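Local coordinates for probable ferredoxin-dependent nitrite reductase NirA (Mycobacterium tuberculosis, PDB 1ZJ8), which probably reduces sulfite to sulfide with electrons from ferredoxin, using a siroheme and a [4Fe-4S] cluster, for the synthesis of sulfur-containing amino acids and cofactors, at residues F438-T441 and R442-A445. Numbering follows the deposited sequence.
Sequences FAET and RVRA. With SRM (siroheme), chain E.
Glu440 and Val443 meet where a loop runs into helix 442-455, a case of a junction that packs locally and sends one arginine to a cofactor. The carboxylate end of Glu440 lies against one branch of the valine, Glu440 OE2 standing 3.4 Å from Val443 CG2. A bend at chi2 turns the carboxylate of Glu440 back toward the backbone N of Thr441, and Glu440 OE2 accepts a hydrogen bond from Thr441 N at 3.0 Å. The N-H arrives from above the carboxylate plane, 46° out of it. Beside this, Ala445 N donates to Thr441 O at 3.0 Å, a helical bond four residues back. Arg444 CB and Ala445 CB also lie near Thr441 O.

The side chain of Arg442 reaches toward the siroheme. Its chain runs out with CG anti to the backbone N (chi1 -155°) and turns at chi3, bringing the guanidinium edge to a siroheme carboxylate, where Arg442 NH2 donates to siroheme O3B at 2.6 Å. The opposed charges should strengthen this bond, and Ser429 and the carbonyls of Ala361 and Ala427 add weak bonds to the same guanidinium.

Further out, Thr441 OG1 is hydrogen-bonded to the backbone O of Cys428, probably a cluster ligand, so the residue preceding the arginine is tied to the cluster-binding loop. Glu502, on strand 500-508, accepts a bond from Glu440 N. Together these contacts form a loop-to-helix junction that contributes Arg442 to the siroheme pocket, beside the [4Fe-4S] cluster, within the 4Fe-4S domain of the nitrite and sulfite reductase family.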
loop_
_atom_site.group_PDB
_atom_site.type_symbol
_atom_site.label_atom_id
_atom_site.label_comp_id
_atom_site.label_asym_id
_atom_site.label_seq_id
_atom_site.Cartn_x
_atom_site.Cartn_y
_atom_site.Cartn_z
ATOM N N PHE A 438 6.269 -9.379 -14.644
ATOM C CA PHE A 438 6.178 -10.259 -15.814
ATOM C C PHE A 438 4.952 -9.901 -16.678
ATOM O O PHE A 438 4.832 -10.353 -17.826
ATOM C CB PHE A 438 6.138 -11.727 -15.370
ATOM C CG PHE A 438 7.296 -12.108 -14.519
ATOM C CD1 PHE A 438 8.593 -12.030 -15.026
ATOM C CD2 PHE A 438 7.106 -12.510 -13.205
ATOM C CE1 PHE A 438 9.697 -12.358 -14.237
ATOM C CE2 PHE A 438 8.210 -12.847 -12.398
ATOM C CZ PHE A 438 9.511 -12.767 -12.920
ATOM N N ALA A 439 4.069 -9.063 -16.131
ATOM C CA ALA A 439 2.842 -8.687 -16.816
ATOM C C ALA A 439 2.431 -7.244 -16.565
ATOM O O ALA A 439 2.897 -6.563 -15.627
ATOM C CB ALA A 439 1.701 -9.610 -16.422
ATOM N N GLU A 440 1.534 -6.809 -17.443
ATOM C CA GLU A 440 0.946 -5.495 -17.396
ATOM C C GLU A 440 -0.295 -5.535 -16.483
ATOM O O GLU A 440 -1.097 -6.460 -16.528
ATOM C CB GLU A 440 0.599 -5.034 -18.818
ATOM C CG GLU A 440 0.106 -3.616 -18.897
ATOM C CD GLU A 440 1.049 -2.654 -18.195
ATOM O OE1 GLU A 440 2.164 -2.480 -18.745
ATOM O OE2 GLU A 440 0.686 -2.101 -17.107
ATOM N N THR A 441 -0.435 -4.522 -15.644
ATOM C CA THR A 441 -1.458 -4.530 -14.611
ATOM C C THR A 441 -2.297 -3.247 -14.584
ATOM O O THR A 441 -3.525 -3.325 -14.707
ATOM C CB THR A 441 -0.813 -4.732 -13.220
ATOM O OG1 THR A 441 0.282 -3.820 -13.063
ATOM C CG2 THR A 441 -0.312 -6.145 -13.067
ATOM N N ARG A 442 -1.650 -2.083 -14.434
ATOM C CA ARG A 442 -2.407 -0.847 -14.274
ATOM C C ARG A 442 -3.128 -0.420 -15.549
ATOM O O ARG A 442 -4.249 0.082 -15.478
ATOM C CB ARG A 442 -1.582 0.323 -13.703
ATOM C CG ARG A 442 -2.535 1.334 -12.993
ATOM C CD ARG A 442 -1.910 2.565 -12.338
ATOM N NE ARG A 442 -0.902 2.260 -11.325
ATOM C CZ ARG A 442 -1.125 1.693 -10.143
ATOM N NH1 ARG A 442 -2.330 1.315 -9.785
ATOM N NH2 ARG A 442 -0.114 1.475 -9.314
ATOM N N VAL A 443 -2.518 -0.652 -16.706
ATOM C CA VAL A 443 -3.157 -0.317 -17.981
ATOM C C VAL A 443 -4.261 -1.336 -18.332
ATOM O O VAL A 443 -5.354 -0.970 -18.801
ATOM C CB VAL A 443 -2.103 -0.234 -19.127
ATOM C CG1 VAL A 443 -2.726 0.448 -20.374
ATOM C CG2 VAL A 443 -0.826 0.518 -18.641
ATOM N N ARG A 444 -3.956 -2.611 -18.099
ATOM C CA ARG A 444 -4.914 -3.687 -18.291
ATOM C C ARG A 444 -6.219 -3.375 -17.585
ATOM O O ARG A 444 -7.304 -3.423 -18.186
ATOM C CB ARG A 444 -4.340 -4.988 -17.733
ATOM C CG ARG A 444 -5.174 -6.220 -18.069
ATOM C CD ARG A 444 -4.965 -6.649 -19.518
ATOM N NE ARG A 444 -6.212 -6.906 -20.221
ATOM C CZ ARG A 444 -6.958 -7.984 -20.060
ATOM N NH1 ARG A 444 -6.605 -8.906 -19.204
ATOM N NH2 ARG A 444 -8.069 -8.147 -20.753
ATOM N N ALA A 445 -6.082 -3.029 -16.310
ATOM C CA ALA A 445 -7.204 -2.684 -15.442
ATOM C C ALA A 445 -8.083 -1.612 -16.034
ATOM O O ALA A 445 -9.290 -1.607 -15.815
ATOM C CB ALA A 445 -6.685 -2.196 -14.096
HETATM FE FE SRM E . 5.649 -2.426 -3.088
HETATM C CHA SRM E . 8.701 -3.215 -4.404
HETATM C CHB SRM E . 4.834 -0.879 -5.945
HETATM C CHC SRM E . 2.761 -1.637 -1.812
HETATM C CHD SRM E . 5.542 -5.487 -1.490
HETATM N NA SRM E . 6.652 -1.942 -4.749
HETATM C C1A SRM E . 7.932 -2.237 -5.068
HETATM C C2A SRM E . 8.473 -1.427 -6.205
HETATM C CMA SRM E . 9.263 -0.273 -5.668
HETATM C CDA SRM E . 9.214 -2.261 -7.212
HETATM C CEA SRM E . 10.709 -2.237 -7.239
HETATM O O3A SRM E . 11.327 -2.633 -6.246
HETATM O O4A SRM E . 11.324 -1.822 -8.233
HETATM C C3A SRM E . 7.202 -0.966 -6.833
HETATM C CAA SRM E . 7.236 0.433 -7.348
HETATM C CBA SRM E . 7.692 0.267 -8.774
HETATM C CCA SRM E . 7.101 1.325 -9.649
HETATM O O1A SRM E . 5.909 1.658 -9.473
HETATM O O2A SRM E . 7.833 1.858 -10.518
HETATM C C4A SRM E . 6.175 -1.254 -5.792
HETATM N NB SRM E . 4.157 -1.311 -3.719
HETATM C C1B SRM E . 3.952 -0.693 -4.884
HETATM C C2B SRM E . 2.742 0.198 -4.928
HETATM C CMB SRM E . 2.945 1.484 -5.677
HETATM C CDB SRM E . 1.653 -0.568 -5.602
HETATM C CEB SRM E . 0.336 0.099 -5.789
HETATM O O3B SRM E . -0.104 0.410 -6.916
HETATM O O4B SRM E . -0.308 0.343 -4.769
HETATM C C3B SRM E . 2.485 0.334 -3.443
HETATM C CAB SRM E . 3.272 1.479 -2.861
HETATM C CBB SRM E . 2.640 2.018 -1.615
HETATM C CCB SRM E . 3.565 2.991 -0.942
HETATM O O1B SRM E . 3.379 4.202 -1.033
HETATM O O2B SRM E . 4.509 2.604 -0.261
HETATM C C4B SRM E . 3.153 -0.918 -2.942
HETATM N NC SRM E . 4.374 -3.402 -2.013
HETATM C C1C SRM E . 3.297 -2.853 -1.414
HETATM C C2C SRM E . 2.561 -3.754 -0.657
HETATM C CDC SRM E . 1.197 -3.614 -0.068
HETATM C CEC SRM E . 0.993 -3.006 1.264
HETATM O O3C SRM E . 1.942 -2.432 1.844
HETATM O O4C SRM E . -0.146 -3.125 1.739
HETATM C C3C SRM E . 3.362 -4.856 -0.632
HETATM C CAC SRM E . 2.908 -6.064 0.122
HETATM C CBC SRM E . 2.862 -6.047 1.635
HETATM C CCC SRM E . 4.265 -6.272 2.170
HETATM O O1C SRM E . 5.146 -5.377 2.055
HETATM O O2C SRM E . 4.497 -7.390 2.698
HETATM C C4C SRM E . 4.473 -4.603 -1.394
HETATM N ND SRM E . 7.015 -3.869 -2.701
HETATM C C1D SRM E . 6.678 -5.070 -2.206
HETATM C C2D SRM E . 7.693 -5.994 -2.522
HETATM C CAD SRM E . 7.995 -7.206 -1.659
HETATM C CBD SRM E . 9.024 -7.079 -0.580
HETATM C CCD SRM E . 9.312 -8.168 0.414
HETATM O O1D SRM E . 9.046 -7.924 1.612
HETATM O O2D SRM E . 9.795 -9.275 0.052
HETATM C C3D SRM E . 8.655 -5.293 -3.228
HETATM C CDD SRM E . 10.090 -5.716 -3.388
HETATM C CED SRM E . 11.120 -5.566 -2.290
HETATM O O3D SRM E . 10.899 -4.878 -1.293
HETATM O O4D SRM E . 12.219 -6.134 -2.360
HETATM C C4D SRM E . 8.225 -3.980 -3.330
#